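Local coordinates for beta-N-acetylhexosaminidase (Beutenbergia cavernae, PDB 5BU9), which probably hydrolyses terminal non-reducing N-acetyl-D-hexosamine residues from N-acetyl-beta-D-hexosaminides, as a member of glycosyl hydrolase family 3, at residues A[78-81]-A[85-88]; A[147-150]-A[154-157]; A[216-221]-A[257-262]; A[241-246]-A[277-282]; A[314-317]-A[322-325]. One frame throughout, in Å; residues are numbered along the deposited sequence.

Contact 1: A[78-81]-A[85-88]; sequences TDQE and VQVL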
loop_
_atom_site.group_PDB
_atom_site.type_symbol
_atom_site.label_atom_id
_atom_site.label_comp_id
_atom_site.label_asym_id
_atom_site.label_seq_id
_atom_site.Cartn_x
_atom_site.Cartn_y
_atom_site.Cartn_z
ATOM N N THR A 78 1.291 -8.066 -2.445
ATOM C CA THR A 78 0.026 -8.651 -1.996
ATOM C C THR A 78 -0.203 -8.211 -0.546
ATOM O O THR A 78 0.632 -7.520 0.041
ATOM C CB THR A 78 -0.013 -10.208 -2.134
ATOM O OG1 THR A 78 -1.325 -10.672 -1.824
ATOM C CG2 THR A 78 0.946 -10.868 -1.181
ATOM N N ASP A 79 -1.350 -8.579 0.003
ATOM C CA ASP A 79 -1.680 -8.338 1.412
ATOM C C ASP A 79 -1.341 -9.534 2.278
ATOM O O ASP A 79 -2.219 -10.403 2.473
ATOM C CB ASP A 79 -3.183 -8.055 1.599
ATOM C CG ASP A 79 -3.557 -6.590 1.380
ATOM O OD1 ASP A 79 -2.664 -5.730 1.160
ATOM O OD2 ASP A 79 -4.773 -6.304 1.438
ATOM N N GLN A 80 -0.116 -9.590 2.821
ATOM C CA GLN A 80 0.263 -10.747 3.644
ATOM C C GLN A 80 0.566 -10.262 5.068
ATOM O O GLN A 80 1.702 -10.260 5.493
ATOM C CB GLN A 80 1.460 -11.498 3.031
ATOM C CG GLN A 80 1.663 -12.950 3.560
ATOM C CD GLN A 80 0.779 -14.001 2.863
ATOM O OE1 GLN A 80 -0.300 -13.685 2.388
ATOM N NE2 GLN A 80 1.255 -15.247 2.784
ATOM N N GLU A 81 -0.462 -9.831 5.792
ATOM C CA GLU A 81 -0.291 -9.361 7.178
ATOM C C GLU A 81 -0.233 -10.525 8.137
ATOM O O GLU A 81 0.523 -10.497 9.108
ATOM C CB GLU A 81 -1.443 -8.433 7.618
ATOM C CG GLU A 81 -1.610 -7.141 6.801
ATOM C CD GLU A 81 -2.920 -6.425 7.112
ATOM O OE1 GLU A 81 -3.462 -6.559 8.231
ATOM O OE2 GLU A 81 -3.441 -5.748 6.215
ATOM N N VAL A 85 -5.975 -11.296 7.444
ATOM C CA VAL A 85 -5.524 -10.733 6.161
ATOM C C VAL A 85 -4.274 -11.474 5.672
ATOM O O VAL A 85 -3.127 -11.089 5.947
ATOM C CB VAL A 85 -5.254 -9.200 6.253
ATOM C CG1 VAL A 85 -4.800 -8.649 4.880
ATOM C CG2 VAL A 85 -6.514 -8.426 6.726
ATOM N N GLN A 86 -4.503 -12.563 4.960
ATOM C CA GLN A 86 -3.403 -13.327 4.393
ATOM C C GLN A 86 -3.870 -13.795 3.024
ATOM O O GLN A 86 -4.618 -14.769 2.922
ATOM C CB GLN A 86 -3.000 -14.516 5.296
ATOM C CG GLN A 86 -1.729 -15.253 4.785
ATOM C CD GLN A 86 -1.344 -16.463 5.606
ATOM O OE1 GLN A 86 -1.622 -16.529 6.804
ATOM N NE2 GLN A 86 -0.688 -17.438 4.961
ATOM N N VAL A 87 -3.488 -13.076 1.972
ATOM C CA VAL A 87 -4.022 -13.396 0.663
ATOM C C VAL A 87 -3.468 -14.751 0.204
ATOM O O VAL A 87 -4.168 -15.532 -0.422
ATOM C CB VAL A 87 -3.696 -12.310 -0.365
ATOM C CG1 VAL A 87 -4.008 -12.840 -1.778
ATOM C CG2 VAL A 87 -4.469 -10.993 -0.058
ATOM N N LEU A 88 -2.206 -15.023 0.512
ATOM C CA LEU A 88 -1.547 -16.199 -0.052
ATOM C C LEU A 88 -1.418 -17.291 1.000
ATOM O O LEU A 88 -0.700 -17.156 2.007
ATOM C CB LEU A 88 -0.178 -15.817 -0.632
ATOM C CG LEU A 88 -0.269 -14.822 -1.805
ATOM C CD1 LEU A 88 1.115 -14.399 -2.290
ATOM C CD2 LEU A 88 -1.110 -15.387 -2.965
#
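The amide of Gln80 has one face covered by CG of Gln86, 3.4 Å from Gln80 CD, while its edge is turned to the backbone of Leu88. Both polar atoms of this edge are used: Gln80 OE1 accepts from Leu88 N (3.0 Å), and Gln80 NE2 donates to Leu88 O (2.8 Å), each bond lying in the carbonyl plane on a lone pair. This illustrates a general principle: a side-chain amide can stand in for a strand's backbone, and the two bonds fix its rotation about CG-CD. The bend at chi2 (83°) folds the chain across to reach Leu88. The Gln86 amide, 74° from that of Gln80, sends NE2 to the same Leu88 O, so two donors grip that oxygen; Gln86 itself is held further by Ser94 and Ile96. A second flat group, the carboxylate of Glu81, has Val85 over one face, with Val85 CB 3.7 Å from Glu81 CD; Lys184 and Arg154 form salt bridges with its OE2. Between the backbones, Val87 N donates to Asp79 O (3.0 Å), and a weak bond joins Glu81 N to Val85 O. Gln80 and Gln86 form a non-hydrogen-bonded antiparallel pair. This tight beta hairpin, strand 75-82 turning back into strand 85-86, is carried by a barrel strand that runs parallel to strands 39-43 and 128-129; helix 107-123 packs through Leu121 against Gln80 and Leu88.

Contact 2: A[147-150]-A[154-157]; sequences PPIG and REFG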
loop_
_atom_site.group_PDB
_atom_site.type_symbol
_atom_site.label_atom_id
_atom_site.label_comp_id
_atom_site.label_asym_id
_atom_site.label_seq_id
_atom_site.Cartn_x
_atom_site.Cartn_y
_atom_site.Cartn_z
ATOM N N PRO A 147 -13.690 -0.832 13.250
ATOM C CA PRO A 147 -13.985 -1.848 12.228
ATOM C C PRO A 147 -12.802 -2.272 11.319
ATOM O O PRO A 147 -12.681 -3.467 11.064
ATOM C CB PRO A 147 -15.125 -1.186 11.399
ATOM C CG PRO A 147 -15.783 -0.235 12.403
ATOM C CD PRO A 147 -14.581 0.338 13.141
ATOM N N PRO A 148 -11.943 -1.344 10.851
ATOM C CA PRO A 148 -10.890 -1.886 9.965
ATOM C C PRO A 148 -9.747 -2.644 10.657
ATOM O O PRO A 148 -9.227 -3.633 10.120
ATOM C CB PRO A 148 -10.327 -0.629 9.267
ATOM C CG PRO A 148 -10.639 0.499 10.163
ATOM C CD PRO A 148 -11.963 0.128 10.846
ATOM N N ILE A 149 -9.312 -2.186 11.816
ATOM C CA ILE A 149 -8.103 -2.774 12.387
ATOM C C ILE A 149 -8.458 -3.618 13.616
ATOM O O ILE A 149 -8.263 -4.829 13.626
ATOM C CB ILE A 149 -7.064 -1.692 12.748
ATOM C CG1 ILE A 149 -6.747 -0.771 11.546
ATOM C CG2 ILE A 149 -5.782 -2.359 13.334
ATOM C CD1 ILE A 149 -6.418 -1.527 10.236
ATOM N N GLY A 150 -8.955 -2.958 14.657
ATOM C CA GLY A 150 -9.205 -3.614 15.921
ATOM C C GLY A 150 -10.100 -4.836 15.790
ATOM O O GLY A 150 -9.800 -5.881 16.335
ATOM N N ARG A 154 -5.787 -6.781 13.610
ATOM C CA ARG A 154 -4.694 -6.444 12.692
ATOM C C ARG A 154 -3.672 -5.492 13.287
ATOM O O ARG A 154 -2.681 -5.190 12.632
ATOM C CB ARG A 154 -5.240 -5.837 11.416
ATOM C CG ARG A 154 -6.139 -6.779 10.663
ATOM C CD ARG A 154 -6.904 -5.968 9.615
ATOM N NE ARG A 154 -6.050 -5.434 8.547
ATOM C CZ ARG A 154 -6.452 -4.525 7.651
ATOM N NH1 ARG A 154 -7.680 -4.030 7.706
ATOM N NH2 ARG A 154 -5.627 -4.090 6.710
ATOM N N GLU A 155 -3.915 -5.047 14.521
ATOM C CA GLU A 155 -3.009 -4.164 15.256
ATOM C C GLU A 155 -1.994 -5.031 16.007
ATOM O O GLU A 155 -2.307 -6.153 16.387
ATOM C CB GLU A 155 -3.770 -3.244 16.252
ATOM C CG GLU A 155 -4.208 -3.919 17.621
ATOM C CD GLU A 155 -5.518 -4.702 17.506
ATOM O OE1 GLU A 155 -5.997 -4.902 16.373
ATOM O OE2 GLU A 155 -6.069 -5.135 18.535
ATOM N N PHE A 156 -0.786 -4.502 16.207
ATOM C CA PHE A 156 0.250 -5.200 16.973
ATOM C C PHE A 156 0.085 -4.926 18.469
ATOM O O PHE A 156 0.599 -5.663 19.294
ATOM C CB PHE A 156 1.649 -4.782 16.516
ATOM C CG PHE A 156 2.109 -5.431 15.223
ATOM C CD1 PHE A 156 2.603 -6.735 15.218
ATOM C CD2 PHE A 156 2.090 -4.719 14.025
ATOM C CE1 PHE A 156 3.049 -7.330 14.044
ATOM C CE2 PHE A 156 2.527 -5.304 12.841
ATOM C CZ PHE A 156 3.011 -6.615 12.850
ATOM N N GLY A 157 -0.657 -3.881 18.811
ATOM C CA GLY A 157 -0.790 -3.450 20.195
ATOM C C GLY A 157 -1.428 -2.059 20.311
ATOM O O GLY A 157 -2.022 -1.562 19.360
HETATM O O HOH W 1 -8.351 -6.679 18.621
#
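Arg154 reaches back across the turn to Pro148 and Ile149, and each part of its side chain finds something to meet. Arg154 CB sits 4.0 Å from Ile149 CG2, with Ile149 O at similar range. CG stays near that carbonyl, and Arg154 CD passes on to Pro148 O, 3.3 Å away. A bend at chi3 (67°) then swings the guanidinium alongside the Pro148 carbonyl. Arg154 NH1 donates to Pro148 O at 2.9 Å, approaching from above the carbonyl plane and not on a lone pair, with an N-H...O angle of 140°. Ile149 CD1 lies over one guanidinium face, 3.8 Å from Arg154 NH1 and displaced toward the rim. NH2, at the far end, pairs with Glu81 in a salt bridge and also binds a glycerol, probably from the crystallisation liquor. The loop is closed at its base by a backbone bond from Arg154 N to Ile149 O (3.2 Å). Beside it, Ile149 CG2 packs on Glu155 CB, and Glu155 turns its carboxylate back toward Gly150. There a water donates both to Gly150 O and to Glu155 OE2, 2.8 Å from each, bridging the two sides. Lys184 and His185 of strand 180-186, whose end carries the start of the KHFPG pattern found in family 3 enzymes, touch this loop. A fixed arginine with glycerol at its tip is consistent with a sugar-binding pocket at the mouth of a TIM-type barrel.

Contact 3: A[216-221]-A[257-262]; sequences AFAAGI and GQLGFD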
loop_
_atom_site.group_PDB
_atom_site.type_symbol
_atom_site.label_atom_id
_atom_site.label_comp_id
_atom_site.label_asym_id
_atom_site.label_seq_id
_atom_site.Cartn_x
_atom_site.Cartn_y
_atom_site.Cartn_z
ATOM N N ALA A 216 4.113 6.033 15.993
ATOM C CA ALA A 216 4.468 4.709 15.479
ATOM C C ALA A 216 5.012 4.815 14.062
ATOM O O ALA A 216 5.983 4.161 13.751
ATOM C CB ALA A 216 3.261 3.763 15.508
ATOM N N PHE A 217 4.359 5.623 13.208
ATOM C CA PHE A 217 4.769 5.710 11.801
ATOM C C PHE A 217 6.140 6.330 11.735
ATOM O O PHE A 217 6.966 5.872 10.954
ATOM C CB PHE A 217 3.757 6.488 10.942
ATOM C CG PHE A 217 2.510 5.703 10.651
ATOM C CD1 PHE A 217 2.561 4.589 9.832
ATOM C CD2 PHE A 217 1.317 6.022 11.251
ATOM C CE1 PHE A 217 1.433 3.821 9.562
ATOM C CE2 PHE A 217 0.160 5.261 10.992
ATOM C CZ PHE A 217 0.230 4.154 10.147
ATOM N N ALA A 218 6.385 7.353 12.564
ATOM C CA ALA A 218 7.703 7.995 12.622
ATOM C C ALA A 218 8.765 6.943 12.907
ATOM O O ALA A 218 9.774 6.892 12.201
ATOM C CB ALA A 218 7.739 9.118 13.668
ATOM N N ALA A 219 8.522 6.073 13.894
ATOM C CA ALA A 219 9.486 5.019 14.220
ATOM C C ALA A 219 9.674 4.026 13.054
ATOM O O ALA A 219 10.752 3.465 12.888
ATOM C CB ALA A 219 9.065 4.280 15.473
ATOM N N GLY A 220 8.635 3.824 12.248
ATOM C CA GLY A 220 8.743 2.994 11.058
ATOM C C GLY A 220 9.623 3.648 10.001
ATOM O O GLY A 220 10.459 3.002 9.365
ATOM N N ILE A 221 9.424 4.946 9.820
ATOM C CA ILE A 221 10.189 5.735 8.873
ATOM C C ILE A 221 11.663 5.826 9.309
ATOM O O ILE A 221 12.570 5.643 8.501
ATOM C CB ILE A 221 9.561 7.129 8.725
ATOM C CG1 ILE A 221 8.170 6.994 8.099
ATOM C CG2 ILE A 221 10.518 8.073 7.952
ATOM C CD1 ILE A 221 7.258 8.135 8.393
ATOM N N GLY A 257 7.176 16.153 5.064
ATOM C CA GLY A 257 7.845 17.317 5.641
ATOM C C GLY A 257 8.304 17.095 7.065
ATOM O O GLY A 257 9.484 16.912 7.298
ATOM N N GLN A 258 7.355 17.082 8.003
ATOM C CA GLN A 258 7.608 16.893 9.440
ATOM C C GLN A 258 8.357 15.591 9.754
ATOM O O GLN A 258 9.379 15.605 10.454
ATOM C CB GLN A 258 6.280 16.900 10.228
ATOM C CG GLN A 258 6.077 18.044 11.207
ATOM C CD GLN A 258 5.806 19.375 10.506
ATOM O OE1 GLN A 258 4.949 19.459 9.615
ATOM N NE2 GLN A 258 6.542 20.425 10.905
ATOM N N LEU A 259 7.825 14.482 9.236
ATOM C CA LEU A 259 8.297 13.137 9.545
ATOM C C LEU A 259 9.486 12.764 8.657
ATOM O O LEU A 259 10.193 11.787 8.933
ATOM C CB LEU A 259 7.145 12.119 9.391
ATOM C CG LEU A 259 6.416 11.777 10.707
ATOM C CD1 LEU A 259 6.006 12.987 11.502
ATOM C CD2 LEU A 259 5.201 10.937 10.479
ATOM N N GLY A 260 9.700 13.559 7.604
ATOM C CA GLY A 260 10.859 13.427 6.738
ATOM C C GLY A 260 10.852 12.216 5.800
ATOM O O GLY A 260 11.897 11.779 5.324
ATOM N N PHE A 261 9.680 11.656 5.525
ATOM C CA PHE A 261 9.637 10.484 4.648
ATOM C C PHE A 261 9.959 10.874 3.196
ATOM O O PHE A 261 9.323 11.757 2.612
ATOM C CB PHE A 261 8.276 9.789 4.746
ATOM C CG PHE A 261 8.157 8.554 3.871
ATOM C CD1 PHE A 261 8.966 7.451 4.086
ATOM C CD2 PHE A 261 7.231 8.505 2.831
ATOM C CE1 PHE A 261 8.855 6.311 3.281
ATOM C CE2 PHE A 261 7.121 7.376 2.013
ATOM C CZ PHE A 261 7.935 6.273 2.247
ATOM N N ASP A 262 10.949 10.188 2.635
ATOM C CA ASP A 262 11.472 10.403 1.277
ATOM C C ASP A 262 11.079 9.328 0.252
ATOM O O ASP A 262 11.418 9.447 -0.936
ATOM C CB ASP A 262 13.013 10.464 1.312
ATOM C CG ASP A 262 13.532 11.779 1.842
ATOM O OD1 ASP A 262 12.787 12.786 1.756
ATOM O OD2 ASP A 262 14.688 11.804 2.335
#
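Ile221 N donates to Phe217 O at 2.9 Å, a backbone bond within helix 212-222; the Ile221 side chain points toward segment 257-262. No hydrogen bond crosses the contact; it is made by apolar side chains. Ile221 is wedged between its two partners, Leu259 and Phe261. Ile221 CG2 touches the backbone at Leu259 O (3.9 Å), Ile221 CD1 meets Leu259 CD2 at 4.1 Å, and Ile221 CG1 approaches Phe261 CD1 obliquely, also at 4.1 Å. The side chains cross at about a right angle in both pairs. With CG1 beside the backbone N (chi1 -65°) and CG2 anti to it, the isoleucine spreads its branches over both neighbours. In this alpha/beta barrel, helices 212-222 and 248-258 follow the adjacent parallel strands 180-186 and 227-230, so the contact joins two successive outer layers, the second contributing the residues that follow helix 248-258. One turn earlier, Ala218 CB lies 4.2 Å from Leu259 CG. Leu259 also touches Phe186 of strand 180-186, and Leu255 of helix 248-258 packs against both Ile221 and Phe261. Gly260 is the first residue to leave helical phi/psi, with a positive phi of 73°, after which Phe261 CB comes within 4.1 Å of Ile221 CD1.

Contact 4: A[241-246]-A[277-282]; sequences DAPAAF and QAWSPA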
loop_
_atom_site.group_PDB
_atom_site.type_symbol
_atom_site.label_atom_id
_atom_site.label_comp_id
_atom_site.label_asym_id
_atom_site.label_seq_id
_atom_site.Cartn_x
_atom_site.Cartn_y
_atom_site.Cartn_z
ATOM N N ASP A 241 -10.640 18.860 5.621
ATOM C CA ASP A 241 -11.120 19.261 4.292
ATOM C C ASP A 241 -11.085 18.158 3.240
ATOM O O ASP A 241 -11.627 18.343 2.178
ATOM C CB ASP A 241 -10.300 20.427 3.755
ATOM C CG ASP A 241 -10.541 21.715 4.517
ATOM O OD1 ASP A 241 -11.281 21.693 5.525
ATOM O OD2 ASP A 241 -9.980 22.755 4.100
ATOM N N ALA A 242 -10.440 17.032 3.520
ATOM C CA ALA A 242 -10.329 15.974 2.528
ATOM C C ALA A 242 -10.008 14.647 3.164
ATOM O O ALA A 242 -9.399 14.595 4.239
ATOM C CB ALA A 242 -9.229 16.316 1.490
ATOM N N PRO A 243 -10.372 13.561 2.471
ATOM C CA PRO A 243 -9.768 12.258 2.756
ATOM C C PRO A 243 -8.240 12.355 2.870
ATOM O O PRO A 243 -7.642 12.987 1.985
ATOM C CB PRO A 243 -10.165 11.420 1.533
ATOM C CG PRO A 243 -11.469 12.003 1.106
ATOM C CD PRO A 243 -11.308 13.507 1.332
ATOM N N ALA A 244 -7.618 11.722 3.871
ATOM C CA ALA A 244 -6.163 11.897 4.108
ATOM C C ALA A 244 -5.370 11.667 2.839
ATOM O O ALA A 244 -4.461 12.415 2.556
ATOM C CB ALA A 244 -5.655 10.950 5.231
ATOM N N ALA A 245 -5.742 10.632 2.069
ATOM C CA ALA A 245 -5.023 10.253 0.853
ATOM C C ALA A 245 -5.012 11.371 -0.203
ATOM O O ALA A 245 -4.156 11.376 -1.097
ATOM C CB ALA A 245 -5.606 8.967 0.246
ATOM N N PHE A 246 -5.949 12.306 -0.076
ATOM C CA PHE A 246 -6.092 13.434 -0.993
ATOM C C PHE A 246 -5.629 14.724 -0.338
ATOM O O PHE A 246 -5.817 15.795 -0.895
ATOM C CB PHE A 246 -7.561 13.646 -1.435
ATOM C CG PHE A 246 -8.201 12.439 -2.133
ATOM C CD1 PHE A 246 -7.430 11.412 -2.652
ATOM C CD2 PHE A 246 -9.583 12.378 -2.295
ATOM C CE1 PHE A 246 -8.022 10.327 -3.288
ATOM C CE2 PHE A 246 -10.187 11.280 -2.922
ATOM C CZ PHE A 246 -9.404 10.261 -3.414
ATOM N N GLN A 277 -16.001 6.870 -3.480
ATOM C CA GLN A 277 -16.812 6.687 -4.689
ATOM C C GLN A 277 -17.477 7.995 -5.141
ATOM O O GLN A 277 -17.863 8.078 -6.288
ATOM C CB GLN A 277 -17.894 5.617 -4.483
ATOM C CG GLN A 277 -17.353 4.216 -4.342
ATOM C CD GLN A 277 -16.455 3.790 -5.501
ATOM O OE1 GLN A 277 -15.214 3.631 -5.346
ATOM N NE2 GLN A 277 -17.066 3.593 -6.656
ATOM N N ALA A 278 -17.622 8.995 -4.251
ATOM C CA ALA A 278 -18.172 10.328 -4.632
ATOM C C ALA A 278 -17.360 11.020 -5.730
ATOM O O ALA A 278 -17.885 11.840 -6.464
ATOM C CB ALA A 278 -18.260 11.250 -3.407
ATOM N N TRP A 279 -16.073 10.685 -5.821
ATOM C CA TRP A 279 -15.191 11.210 -6.867
ATOM C C TRP A 279 -15.093 10.241 -8.025
ATOM O O TRP A 279 -15.100 9.030 -7.813
ATOM C CB TRP A 279 -13.784 11.471 -6.307
ATOM C CG TRP A 279 -13.752 12.567 -5.282
ATOM C CD1 TRP A 279 -13.510 13.917 -5.512
ATOM C CD2 TRP A 279 -13.932 12.426 -3.864
ATOM N NE1 TRP A 279 -13.554 14.604 -4.323
ATOM C CE2 TRP A 279 -13.816 13.724 -3.297
ATOM C CE3 TRP A 279 -14.207 11.338 -3.016
ATOM C CZ2 TRP A 279 -13.944 13.958 -1.934
ATOM C CZ3 TRP A 279 -14.329 11.571 -1.638
ATOM C CH2 TRP A 279 -14.203 12.881 -1.118
ATOM N N SER A 280 -15.000 10.764 -9.247
ATOM C CA SER A 280 -14.784 9.915 -10.394
ATOM C C SER A 280 -13.456 9.157 -10.217
ATOM O O SER A 280 -12.549 9.602 -9.496
ATOM C CB SER A 280 -14.747 10.774 -11.681
ATOM O OG SER A 280 -13.484 11.397 -11.774
ATOM N N PRO A 281 -13.310 8.016 -10.894
ATOM C CA PRO A 281 -12.016 7.329 -10.818
ATOM C C PRO A 281 -10.850 8.222 -11.236
ATOM O O PRO A 281 -9.797 8.166 -10.630
ATOM C CB PRO A 281 -12.183 6.179 -11.801
ATOM C CG PRO A 281 -13.711 5.884 -11.744
ATOM C CD PRO A 281 -14.337 7.240 -11.625
ATOM N N ALA A 282 -11.041 9.022 -12.280
ATOM C CA ALA A 282 -10.014 9.942 -12.748
ATOM C C ALA A 282 -9.635 10.925 -11.639
ATOM O O ALA A 282 -8.454 11.102 -11.339
ATOM C CB ALA A 282 -10.517 10.682 -13.982
#
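Trp279 and Phe246 are brought together by similar first torsions: each ring carbon CG stands anti to the carbonyl carbon, beside the backbone N. In Trp279 (chi1 -66°), a chi2 of -92° then sets the indole broadside to its neighbour. The result is a T-shaped, edge-to-face pair joining two loops of the TIM-type barrel, one leading from strand 234-235 to helix 248-258, the other running into helix 281-291. The edge belongs to Phe246 and the face to Trp279. The planes stand 84° apart, and the ring centroid of Phe246 lies 5.4 Å from that of the six-membered ring of Trp279. Phe246 CE2 makes the touch, 4.0 Å from Trp279 CE3 and displaced toward the indole rim. The opposite indole face is covered by Ala278 CB, from the residue just before it, so each face of the indole carries one offset contact. Leu287 of helix 281-291 touches both aromatic rings. Ser280 is the N-cap, immediately before that helix, and its OG accepts from Asp283 N, while Trp279 O is bound by Arg284 NE. On the other loop, Phe246 N donates to Pro243 O at 2.8 Å, holding the proline and the phenylalanine on one short turn. The proline ring adds a second grip, Pro243 CG lying 3.6 Å from Trp279 CH2 and Pro243 CD 3.8 Å from the same carbon.

Contact 5: A[314-317]-A[322-325]; sequences AKAQ and FAAI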
loop_
_atom_site.group_PDB
_atom_site.type_symbol
_atom_site.label_atom_id
_atom_site.label_comp_id
_atom_site.label_asym_id
_atom_site.label_seq_id
_atom_site.Cartn_x
_atom_site.Cartn_y
_atom_site.Cartn_z
ATOM N N ALA A 314 -3.512 12.645 -19.626
ATOM C CA ALA A 314 -4.058 13.820 -20.302
ATOM C C ALA A 314 -3.828 15.084 -19.474
ATOM O O ALA A 314 -3.532 16.146 -20.029
ATOM C CB ALA A 314 -5.535 13.637 -20.600
ATOM N N LYS A 315 -3.920 14.986 -18.147
ATOM C CA LYS A 315 -3.725 16.203 -17.350
ATOM C C LYS A 315 -2.241 16.641 -17.326
ATOM O O LYS A 315 -1.962 17.821 -17.300
ATOM C CB LYS A 315 -4.253 16.015 -15.936
ATOM C CG LYS A 315 -4.144 17.299 -15.030
ATOM C CD LYS A 315 -4.666 17.029 -13.647
ATOM C CE LYS A 315 -4.450 18.193 -12.697
ATOM N NZ LYS A 315 -5.337 19.326 -12.973
ATOM N N ALA A 316 -1.320 15.681 -17.362
ATOM C CA ALA A 316 0.102 15.966 -17.455
ATOM C C ALA A 316 0.370 16.692 -18.757
ATOM O O ALA A 316 1.181 17.589 -18.786
ATOM C CB ALA A 316 0.940 14.686 -17.378
ATOM N N GLN A 317 -0.314 16.314 -19.834
ATOM C CA GLN A 317 -0.073 16.961 -21.126
ATOM C C GLN A 317 -0.596 18.431 -21.196
ATOM O O GLN A 317 -0.037 19.257 -21.914
ATOM C CB GLN A 317 -0.688 16.117 -22.242
ATOM C CG GLN A 317 0.008 14.774 -22.492
ATOM C CD GLN A 317 -0.839 13.833 -23.371
ATOM O OE1 GLN A 317 -2.065 13.977 -23.466
ATOM N NE2 GLN A 317 -0.184 12.872 -24.011
ATOM N N PHE A 322 1.085 19.911 -12.801
ATOM C CA PHE A 322 0.756 18.515 -12.532
ATOM C C PHE A 322 1.793 17.599 -13.199
ATOM O O PHE A 322 2.167 16.575 -12.649
ATOM C CB PHE A 322 -0.662 18.200 -13.035
ATOM C CG PHE A 322 -1.126 16.798 -12.714
ATOM C CD1 PHE A 322 -1.526 16.462 -11.425
ATOM C CD2 PHE A 322 -1.151 15.815 -13.693
ATOM C CE1 PHE A 322 -1.958 15.164 -11.124
ATOM C CE2 PHE A 322 -1.571 14.527 -13.398
ATOM C CZ PHE A 322 -1.949 14.195 -12.108
ATOM N N ALA A 323 2.231 17.963 -14.400
ATOM C CA ALA A 323 3.306 17.239 -15.089
ATOM C C ALA A 323 4.557 17.153 -14.217
ATOM O O ALA A 323 5.188 16.097 -14.171
ATOM C CB ALA A 323 3.655 17.910 -16.460
ATOM N N ALA A 324 4.911 18.245 -13.534
ATOM C CA ALA A 324 6.130 18.266 -12.736
ATOM C C ALA A 324 5.930 17.373 -11.515
ATOM O O ALA A 324 6.841 16.646 -11.109
ATOM C CB ALA A 324 6.523 19.712 -12.328
ATOM N N ILE A 325 4.721 17.384 -10.970
ATOM C CA ILE A 325 4.378 16.515 -9.848
ATOM C C ILE A 325 4.464 15.031 -10.241
ATOM O O ILE A 325 5.058 14.211 -9.525
ATOM C CB ILE A 325 2.992 16.885 -9.284
ATOM C CG1 ILE A 325 3.096 18.244 -8.545
ATOM C CG2 ILE A 325 2.445 15.753 -8.359
ATOM C CD1 ILE A 325 1.730 18.847 -8.144
#
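Lys315 opens the contact by laying its aliphatic chain over the ring of Phe322. Its CG is anti to the backbone N (chi1 -177°), and the chain stays extended as far as CE, so that several methylenes in a row pass across one ring face. CB and CG begin near the rim, with Lys315 CG 3.6 Å from Phe322 CD2. Next, Lys315 CD stands almost above the centre, 3.7 Å from the Phe322 ring centroid and only 13° off the ring normal, a clear CH-pi contact. Lys315 CE follows toward the root of the ring, 3.6 Å from Phe322 CG. The first bend is at chi4 (73°), about the CD-CE bond, and turns NZ aside toward Asp319 and Glu290, with which it makes long, weak ion pairs. Methylenes cover the ring while the ammonium group lies beyond it. Ala316 comes next. Ala316 N lies at the edge of the same ring, near its plane, 3.7 Å from Phe322 CD2. Ala316 O is 3.4 Å from Ala323 CB, and the two alanine CB atoms are 4.3 Å apart; with no longer side chain on either residue, the backbones approach to 4.2 Å between the CA atoms of Ala316 and Ala323. No hydrogen bond crosses the pair of segments. Asp319 OD1 accepts from Phe322 N, while Ile289 and Glu290 of helix 281-291 touch the phenylalanine. Helices 305-318 and 320-336 are consecutive helices joined by a very short connection, packed through a lysine-on-phenylalanine CH-pi contact and an alanine pair, near the C-terminal end of the barrel chain.

In the fold
All five contacts lie within the family 3 N-terminal domain, a TIM-type barrel. Contacts 1 and 2, whose centres are 15 Å apart, touch directly through a salt bridge from Arg154 NH2 to Glu81 OE2 (2.8 Å), tying the hairpin on strand 75-82 to the loop before helix 160-176. Contacts 3 and 4 interleave along the chain: helix 248-258 starts just after residues 241-246 and runs into segment 257-262 of contact 3, about 23 Å away between centres. Contact 5 comes last and lies farthest from contact 2, about 37 Å between centres; helix 281-291 links its surroundings to contact 4. Contacts 1 and 2, both beside bound glycerol, do not touch contacts 3, 4 or 5.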